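Local coordinates for protein histidine--tRNA ligase (Staphylococcus aureus, PDB 1QE0) that catalyses the ATP-dependent attachment of L-histidine to tRNA(His), releasing AMP and diphosphate, and works as a homodimeric class II aminoacyl-tRNA synthetase, at residues Asn24-Leu29 against Tyr105-Met110; Ala240-Asp243 against Pro248-Glu251; Lys373-Leu378 against Lys399-Gly404. One frame throughout, in Å; residues are numbered along the deposited sequence.

Contact 1: residues Asn24-Leu29 against Tyr105-Met110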
loop_
_atom_site.group_PDB
_atom_site.type_symbol
_atom_site.label_atom_id
_atom_site.label_comp_id
_atom_site.label_asym_id
_atom_site.label_seq_id
_atom_site.Cartn_x
_atom_site.Cartn_y
_atom_site.Cartn_z
ATOM N N ASN A 24 3.980 2.980 -3.946
ATOM C CA ASN A 24 4.574 2.137 -4.983
ATOM C C ASN A 24 6.085 2.207 -4.979
ATOM O O ASN A 24 6.769 1.197 -5.140
ATOM C CB ASN A 24 4.034 2.455 -6.379
ATOM C CG ASN A 24 4.667 1.564 -7.478
ATOM O OD1 ASN A 24 5.429 2.038 -8.325
ATOM N ND2 ASN A 24 4.322 0.275 -7.477
ATOM N N GLN A 25 6.616 3.394 -4.751
ATOM C CA GLN A 25 8.062 3.566 -4.707
ATOM C C GLN A 25 8.703 2.792 -3.538
ATOM O O GLN A 25 9.834 2.299 -3.659
ATOM C CB GLN A 25 8.401 5.048 -4.631
ATOM C CG GLN A 25 9.844 5.299 -4.434
ATOM C CD GLN A 25 10.277 6.560 -5.087
ATOM O OE1 GLN A 25 9.788 6.915 -6.147
ATOM N NE2 GLN A 25 11.238 7.231 -4.488
ATOM N N LEU A 26 8.004 2.714 -2.402
ATOM C CA LEU A 26 8.500 1.988 -1.226
ATOM C C LEU A 26 8.468 0.466 -1.474
ATOM O O LEU A 26 9.379 -0.269 -1.078
ATOM C CB LEU A 26 7.696 2.362 0.016
ATOM C CG LEU A 26 7.991 3.745 0.622
ATOM C CD1 LEU A 26 6.959 4.176 1.711
ATOM C CD2 LEU A 26 9.399 3.718 1.164
ATOM N N ASP A 27 7.445 -0.004 -2.169
ATOM C CA ASP A 27 7.365 -1.420 -2.471
ATOM C C ASP A 27 8.543 -1.820 -3.348
ATOM O O ASP A 27 9.077 -2.918 -3.200
ATOM C CB ASP A 27 6.041 -1.733 -3.163
ATOM C CG ASP A 27 4.837 -1.474 -2.270
ATOM O OD1 ASP A 27 4.964 -1.424 -1.027
ATOM O OD2 ASP A 27 3.740 -1.315 -2.809
ATOM N N GLU A 28 8.962 -0.920 -4.239
ATOM C CA GLU A 28 10.089 -1.183 -5.137
ATOM C C GLU A 28 11.386 -1.206 -4.389
ATOM O O GLU A 28 12.195 -2.095 -4.582
ATOM C CB GLU A 28 10.201 -0.124 -6.200
ATOM C CG GLU A 28 9.007 -0.052 -7.102
ATOM C CD GLU A 28 9.207 0.931 -8.227
ATOM O OE1 GLU A 28 10.378 1.361 -8.444
ATOM O OE2 GLU A 28 8.196 1.259 -8.893
ATOM N N LEU A 29 11.621 -0.177 -3.588
ATOM C CA LEU A 29 12.831 -0.102 -2.783
ATOM C C LEU A 29 12.946 -1.390 -1.936
ATOM O O LEU A 29 14.027 -1.976 -1.855
ATOM C CB LEU A 29 12.801 1.127 -1.855
ATOM C CG LEU A 29 13.444 2.489 -2.160
ATOM C CD1 LEU A 29 13.948 2.545 -3.548
ATOM C CD2 LEU A 29 12.464 3.600 -1.905
ATOM N N TYR A 105 8.142 -5.992 5.922
ATOM C CA TYR A 105 7.725 -4.596 5.951
ATOM C C TYR A 105 6.221 -4.487 5.880
ATOM O O TYR A 105 5.533 -5.437 5.480
ATOM C CB TYR A 105 8.358 -3.774 4.823
ATOM C CG TYR A 105 7.686 -3.809 3.465
ATOM C CD1 TYR A 105 6.669 -2.928 3.127
ATOM C CD2 TYR A 105 8.127 -4.683 2.498
ATOM C CE1 TYR A 105 6.126 -2.923 1.860
ATOM C CE2 TYR A 105 7.586 -4.694 1.229
ATOM C CZ TYR A 105 6.600 -3.823 0.911
ATOM O OH TYR A 105 6.117 -3.874 -0.379
ATOM N N TYR A 106 5.696 -3.345 6.314
ATOM C CA TYR A 106 4.257 -3.133 6.296
ATOM C C TYR A 106 3.968 -1.703 5.954
ATOM O O TYR A 106 4.879 -0.897 5.859
ATOM C CB TYR A 106 3.641 -3.509 7.633
ATOM C CG TYR A 106 4.166 -2.743 8.793
ATOM C CD1 TYR A 106 5.068 -3.325 9.680
ATOM C CD2 TYR A 106 3.788 -1.424 9.001
ATOM C CE1 TYR A 106 5.587 -2.602 10.745
ATOM C CE2 TYR A 106 4.301 -0.686 10.064
ATOM C CZ TYR A 106 5.199 -1.274 10.926
ATOM O OH TYR A 106 5.723 -0.520 11.944
ATOM N N ASN A 107 2.700 -1.395 5.751
ATOM C CA ASN A 107 2.274 -0.039 5.407
ATOM C C ASN A 107 0.740 -0.007 5.507
ATOM O O ASN A 107 0.065 -0.673 4.725
ATOM C CB ASN A 107 2.714 0.269 3.967
ATOM C CG ASN A 107 2.421 1.709 3.539
ATOM O OD1 ASN A 107 1.613 2.417 4.128
ATOM N ND2 ASN A 107 3.085 2.135 2.495
ATOM N N GLY A 108 0.191 0.707 6.485
ATOM C CA GLY A 108 -1.251 0.772 6.602
ATOM C C GLY A 108 -1.654 1.710 7.705
ATOM O O GLY A 108 -0.804 2.281 8.373
ATOM N N PRO A 109 -2.945 1.934 7.908
ATOM C CA PRO A 109 -3.411 2.830 8.964
ATOM C C PRO A 109 -3.268 2.272 10.360
ATOM O O PRO A 109 -3.601 1.104 10.602
ATOM C CB PRO A 109 -4.885 3.007 8.625
ATOM C CG PRO A 109 -5.222 1.718 7.979
ATOM C CD PRO A 109 -4.061 1.554 7.039
ATOM N N MET A 110 -2.896 3.155 11.283
ATOM C CA MET A 110 -2.716 2.840 12.694
ATOM C C MET A 110 -3.759 3.698 13.421
ATOM O O MET A 110 -4.209 4.703 12.859
ATOM C CB MET A 110 -1.305 3.225 13.142
ATOM C CG MET A 110 -0.228 2.505 12.406
ATOM S SD MET A 110 -0.350 0.742 12.646
ATOM C CE MET A 110 0.339 0.131 11.124
HETATM O O HOH W 1 7.722 -4.926 -2.177
#
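Asp27 on the helix faces Tyr105 on the strand with their CA atoms 9.0 Å apart, and the CA atoms of Leu26 and Asn107 lie at 9.3 Å; at such spacing no direct backbone bond forms, and side chains and a water span the gap. Tyr105 reaches straight across and its OH donates to Asp27 OD1 at 2.8 Å. The two side chains cross at about a right angle, and the hydroxyl comes to OD1 from above the carboxylate, 54° out of its plane. Asp27 leaves the helix with CG beside its own backbone N (chi1 -64°), which swings the carboxylate round to the ring edge. Helix 13-33 and the antiparallel pair 102-111 and 123-132 are consistent with motifs 1 and 2 of class II synthetases, so the bond probably ties a dimer-interface helix to the catalytic sheet. A water closes a second route, donating to Asp27 O and to Tyr105 OH; the phenol oxygen thus gives one bond and takes another. Beside this polar pair, Leu26 CD1 comes within 4.4 Å of Asn107 ND2. Arg20 of the second subunit packs on both Asp27 and Tyr105, while the Tyr105 ring also meets Phe127.

Contact 2: residues Ala240-Asp243 against Pro248-Glu251. Unlike the reference sequence in segment 248-251: Thr250 (reference Ile).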
loop_
_atom_site.group_PDB
_atom_site.type_symbol
_atom_site.label_atom_id
_atom_site.label_comp_id
_atom_site.label_asym_id
_atom_site.label_seq_id
_atom_site.Cartn_x
_atom_site.Cartn_y
_atom_site.Cartn_z
ATOM N N ALA A 240 31.388 2.163 11.435
ATOM C CA ALA A 240 32.441 1.870 10.479
ATOM C C ALA A 240 31.742 1.741 9.148
ATOM O O ALA A 240 32.084 2.424 8.183
ATOM C CB ALA A 240 33.099 0.576 10.812
ATOM N N TYR A 241 30.719 0.895 9.129
ATOM C CA TYR A 241 29.935 0.645 7.930
ATOM C C TYR A 241 29.344 1.907 7.344
ATOM O O TYR A 241 29.365 2.102 6.124
ATOM C CB TYR A 241 28.835 -0.356 8.241
ATOM C CG TYR A 241 29.359 -1.765 8.246
ATOM C CD1 TYR A 241 30.175 -2.204 7.213
ATOM C CD2 TYR A 241 28.990 -2.675 9.230
ATOM C CE1 TYR A 241 30.596 -3.504 7.146
ATOM C CE2 TYR A 241 29.419 -3.995 9.169
ATOM C CZ TYR A 241 30.220 -4.391 8.106
ATOM O OH TYR A 241 30.634 -5.690 7.941
ATOM N N LEU A 242 28.795 2.755 8.211
ATOM C CA LEU A 242 28.227 4.024 7.772
ATOM C C LEU A 242 29.329 4.811 7.095
ATOM O O LEU A 242 29.129 5.368 6.033
ATOM C CB LEU A 242 27.662 4.808 8.955
ATOM C CG LEU A 242 26.159 4.620 9.216
ATOM C CD1 LEU A 242 25.618 3.394 8.418
ATOM C CD2 LEU A 242 25.892 4.550 10.751
ATOM N N ASP A 243 30.523 4.794 7.658
ATOM C CA ASP A 243 31.613 5.518 7.044
ATOM C C ASP A 243 31.922 4.892 5.699
ATOM O O ASP A 243 32.070 5.595 4.711
ATOM C CB ASP A 243 32.842 5.532 7.948
ATOM C CG ASP A 243 32.568 6.200 9.307
ATOM O OD1 ASP A 243 33.139 5.764 10.341
ATOM O OD2 ASP A 243 31.769 7.158 9.349
ATOM N N PRO A 248 26.517 9.964 6.328
ATOM C CA PRO A 248 26.869 10.858 7.422
ATOM C C PRO A 248 25.901 10.635 8.568
ATOM O O PRO A 248 24.732 10.325 8.320
ATOM C CB PRO A 248 26.679 12.239 6.791
ATOM C CG PRO A 248 26.722 11.995 5.309
ATOM C CD PRO A 248 25.945 10.726 5.212
ATOM N N TYR A 249 26.380 10.817 9.803
ATOM C CA TYR A 249 25.572 10.612 10.985
ATOM C C TYR A 249 26.043 11.461 12.154
ATOM O O TYR A 249 27.219 11.808 12.269
ATOM C CB TYR A 249 25.662 9.163 11.403
ATOM C CG TYR A 249 27.036 8.790 11.835
ATOM C CD1 TYR A 249 27.446 9.007 13.138
ATOM C CD2 TYR A 249 27.936 8.232 10.939
ATOM C CE1 TYR A 249 28.725 8.682 13.556
ATOM C CE2 TYR A 249 29.229 7.895 11.342
ATOM C CZ TYR A 249 29.618 8.124 12.658
ATOM O OH TYR A 249 30.884 7.783 13.089
ATOM N N THR A 250 25.136 11.686 13.085
ATOM C CA THR A 250 25.425 12.468 14.260
ATOM C C THR A 250 25.169 11.534 15.438
ATOM O O THR A 250 24.130 10.880 15.512
ATOM C CB THR A 250 24.477 13.729 14.371
ATOM O OG1 THR A 250 24.140 14.236 13.067
ATOM C CG2 THR A 250 25.168 14.852 15.141
ATOM N N GLU A 251 26.138 11.438 16.336
ATOM C CA GLU A 251 25.978 10.605 17.515
ATOM C C GLU A 251 25.332 11.408 18.634
ATOM O O GLU A 251 25.914 12.324 19.151
ATOM C CB GLU A 251 27.326 10.105 17.973
ATOM C CG GLU A 251 28.136 9.526 16.861
ATOM C CD GLU A 251 29.348 8.809 17.370
ATOM O OE1 GLU A 251 29.222 8.066 18.365
ATOM O OE2 GLU A 251 30.431 8.981 16.786
#
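The ring of Tyr249 is what meets the helix, and it touches two consecutive residues there, Leu242 and Asp243. Asp243 OD2 comes up to the ring edge, in the ring plane, 3.3 Å from Tyr249 CE2. Carboxylate and ring are turned 31° against each other. The phenol oxygen makes no hydrogen bond to this acid: Tyr249 OH lies 3.9 Å from Asp243 OD2, and Asp243 OD2 meets the C-H edge instead, whose slightly positive hydrogens probably suit it. Leu242 supplies the apolar half, its CB 4.0 Å from Tyr249 CD2 in an oblique approach.

Torsions on both sides bring these groups together. Tyr249 CG sits between its backbone N and carbonyl carbon (chi1 65°), which turns the ring toward the helix; Asp243 keeps CG beside its backbone N (chi1 -60°), so that the carboxylate ends nearer the ring than its CB direction alone would put it. Glu251 CG lies in the ring plane at another edge, near CE1. Its carboxylate is held in turn by the helix, OE1 pairing with Lys239 NZ in a salt bridge, and OE1 is also hydrogen-bonded to Tyr235 OH.

The contact is local: the chain leaves helix 231-245, turns, and runs back past the helix as strand 250-251, a helix-strand connection of the catalytic domain; the CA atoms of Leu242 and Pro248 are 7.0 Å apart. Next to it, Thr250 makes backbone bonds with Leu161 and Ile163, in parallel pairing with strand 159-165. Leu242 and Tyr249 both rest on Ile163, Leu242 also packs on Leu144 of helix 137-153, and Tyr241 leans on that same helix and on Arg343 of the second subunit. Helix 231-245 thus packs beside helix 137-153 and against strands 159-165 and 250-251 of the large mixed sheet.

Contact 3: residues Lys373-Leu378 against Lys399-Gly404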
loop_
_atom_site.group_PDB
_atom_site.type_symbol
_atom_site.label_atom_id
_atom_site.label_comp_id
_atom_site.label_asym_id
_atom_site.label_seq_id
_atom_site.Cartn_x
_atom_site.Cartn_y
_atom_site.Cartn_z
ATOM N N LYS A 373 -14.212 22.144 -22.552
ATOM C CA LYS A 373 -13.795 22.554 -21.220
ATOM C C LYS A 373 -13.519 21.304 -20.357
ATOM O O LYS A 373 -12.530 21.245 -19.642
ATOM C CB LYS A 373 -14.875 23.431 -20.561
ATOM C CG LYS A 373 -15.029 24.778 -21.208
ATOM C CD LYS A 373 -15.990 25.662 -20.447
ATOM C CE LYS A 373 -16.016 27.076 -21.066
ATOM N NZ LYS A 373 -16.814 28.072 -20.280
ATOM N N GLN A 374 -14.389 20.298 -20.453
ATOM C CA GLN A 374 -14.253 19.078 -19.676
ATOM C C GLN A 374 -12.949 18.423 -20.057
ATOM O O GLN A 374 -12.158 18.015 -19.183
ATOM C CB GLN A 374 -15.451 18.166 -19.924
ATOM C CG GLN A 374 -15.434 16.811 -19.200
ATOM C CD GLN A 374 -15.479 16.853 -17.669
ATOM O OE1 GLN A 374 -15.692 17.889 -17.037
ATOM N NE2 GLN A 374 -15.259 15.698 -17.071
ATOM N N ALA A 375 -12.682 18.399 -21.357
ATOM C CA ALA A 375 -11.441 17.838 -21.842
ATOM C C ALA A 375 -10.312 18.520 -21.080
ATOM O O ALA A 375 -9.485 17.854 -20.473
ATOM C CB ALA A 375 -11.285 18.090 -23.325
ATOM N N ASP A 376 -10.368 19.845 -21.022
ATOM C CA ASP A 376 -9.361 20.669 -20.371
ATOM C C ASP A 376 -9.315 20.421 -18.875
ATOM O O ASP A 376 -8.236 20.331 -18.287
ATOM C CB ASP A 376 -9.669 22.138 -20.657
ATOM C CG ASP A 376 -8.585 23.069 -20.202
ATOM O OD1 ASP A 376 -7.551 23.143 -20.910
ATOM O OD2 ASP A 376 -8.793 23.757 -19.169
ATOM N N ARG A 377 -10.483 20.242 -18.279
ATOM C CA ARG A 377 -10.597 20.008 -16.853
ATOM C C ARG A 377 -9.937 18.660 -16.483
ATOM O O ARG A 377 -9.189 18.559 -15.510
ATOM C CB ARG A 377 -12.082 20.067 -16.460
ATOM C CG ARG A 377 -12.408 19.722 -15.017
ATOM C CD ARG A 377 -13.711 20.347 -14.574
ATOM N NE ARG A 377 -14.818 20.122 -15.508
ATOM C CZ ARG A 377 -15.212 21.001 -16.431
ATOM N NH1 ARG A 377 -16.231 20.725 -17.234
ATOM N NH2 ARG A 377 -14.580 22.160 -16.569
ATOM N N LEU A 378 -10.191 17.635 -17.284
ATOM C CA LEU A 378 -9.627 16.305 -17.069
ATOM C C LEU A 378 -8.143 16.217 -17.444
ATOM O O LEU A 378 -7.515 15.183 -17.244
ATOM C CB LEU A 378 -10.389 15.323 -17.943
ATOM C CG LEU A 378 -11.670 14.731 -17.384
ATOM C CD1 LEU A 378 -12.323 15.629 -16.397
ATOM C CD2 LEU A 378 -12.578 14.446 -18.532
ATOM N N LYS A 399 -6.305 17.089 -32.230
ATOM C CA LYS A 399 -5.693 18.320 -31.755
ATOM C C LYS A 399 -4.924 18.167 -30.460
ATOM O O LYS A 399 -5.503 17.765 -29.447
ATOM C CB LYS A 399 -6.757 19.408 -31.558
ATOM C CG LYS A 399 -6.210 20.716 -30.968
ATOM C CD LYS A 399 -7.321 21.667 -30.497
ATOM C CE LYS A 399 -6.793 22.944 -29.780
ATOM N NZ LYS A 399 -6.089 23.957 -30.666
ATOM N N ASN A 400 -3.629 18.498 -30.500
ATOM C CA ASN A 400 -2.756 18.474 -29.327
ATOM C C ASN A 400 -3.266 19.642 -28.511
ATOM O O ASN A 400 -3.174 20.775 -28.956
ATOM C CB ASN A 400 -1.322 18.759 -29.741
ATOM C CG ASN A 400 -0.399 18.944 -28.564
ATOM O OD1 ASN A 400 -0.669 19.710 -27.646
ATOM N ND2 ASN A 400 0.717 18.250 -28.595
ATOM N N MET A 401 -3.777 19.391 -27.321
ATOM C CA MET A 401 -4.333 20.463 -26.517
ATOM C C MET A 401 -3.374 21.502 -25.975
ATOM O O MET A 401 -3.821 22.529 -25.462
ATOM C CB MET A 401 -5.153 19.898 -25.371
ATOM C CG MET A 401 -6.367 19.144 -25.853
ATOM S SD MET A 401 -7.659 20.228 -26.461
ATOM C CE MET A 401 -8.392 20.707 -24.866
ATOM N N THR A 402 -2.073 21.252 -26.031
ATOM C CA THR A 402 -1.153 22.246 -25.512
ATOM C C THR A 402 -0.657 23.125 -26.648
ATOM O O THR A 402 -0.803 24.350 -26.602
ATOM C CB THR A 402 0.002 21.595 -24.782
ATOM O OG1 THR A 402 -0.440 20.344 -24.245
ATOM C CG2 THR A 402 0.433 22.469 -23.629
ATOM N N THR A 403 -0.125 22.495 -27.694
ATOM C CA THR A 403 0.365 23.234 -28.836
ATOM C C THR A 403 -0.828 23.744 -29.640
ATOM O O THR A 403 -0.718 24.702 -30.417
ATOM C CB THR A 403 1.219 22.361 -29.748
ATOM O OG1 THR A 403 0.381 21.407 -30.397
ATOM C CG2 THR A 403 2.287 21.654 -28.962
ATOM N N GLY A 404 -1.958 23.066 -29.494
ATOM C CA GLY A 404 -3.142 23.466 -30.223
ATOM C C GLY A 404 -3.001 23.080 -31.678
ATOM O O GLY A 404 -3.800 23.507 -32.519
#
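Met401 reaches from the end of its strand to Ala375 on the helix, across a gap in which the nearest CA atoms, those of Asp376 and Met401, are 7.9 Å apart. Its CB starts well back, 6.7 Å from Ala375 CB. CG stands beside the backbone N (chi1 -65°) and, like CB and SD, stays clear of Ala375 CB; two further bends in the same sense follow, chi2 -74° and chi3 -81°, curling the chain. SD is still 5.3 Å from Ala375 CB, too far to touch. The methyl does the work: Met401 CE lies 4.2 Å from Ala375 CB and 4.4 Å from Asp376 N, so the tip rests against one turn of the helix. The Met401 side chain also packs on Thr383, which Ala375 touches too, along with Phe333.

The backbone that carries Met401 is shaped by Asn400. Its OD1 accepts from Thr402 N at 2.6 Å, nearly in line with the C=O bond, which makes an Asx turn, and from Thr403 N at 2.8 Å, a donor well above the carbonyl plane. Two amides therefore grip one oxygen at the strand end. Lys399 NZ closes the turn from another direction by donating to Gly404 O at 3.0 Å.

This is the anticodon-binding domain, an alpha/beta fold in which helix 368-377 packs on a mixed five-stranded sheet. The same helix also reaches the second subunit, Gln374 NE2 hydrogen-bonding Asn99 OD1 there. Between helix and turn themselves no hydrogen bond or salt bridge passes. The contact buries just 79 Å² and rests on a methyl against a methyl, so it depends on dispersion and on the fit of a flexible thioether, while the directional bonds near it serve to shape the turn.

Contacts 1 and 2 belong to the catalytic part of the chain and reach the same mixed sheet; their centres are 26 Å apart and their nearest atoms about 16 Å. Helix 137-153 links them, packing on Leu26 and Leu29 from one and on Tyr241 and Leu242 from the other. Contact 3 is in the anticodon-binding domain, its centre 35 Å from that of contact 1 and 51 Å from that of contact 2. The dimer is common to them: each has residues packed on the second subunit. No substrate is bound in this apo enzyme, but contact 1 includes strand 102-111, probably part of motif 2, which in class II synthetases helps form the active site.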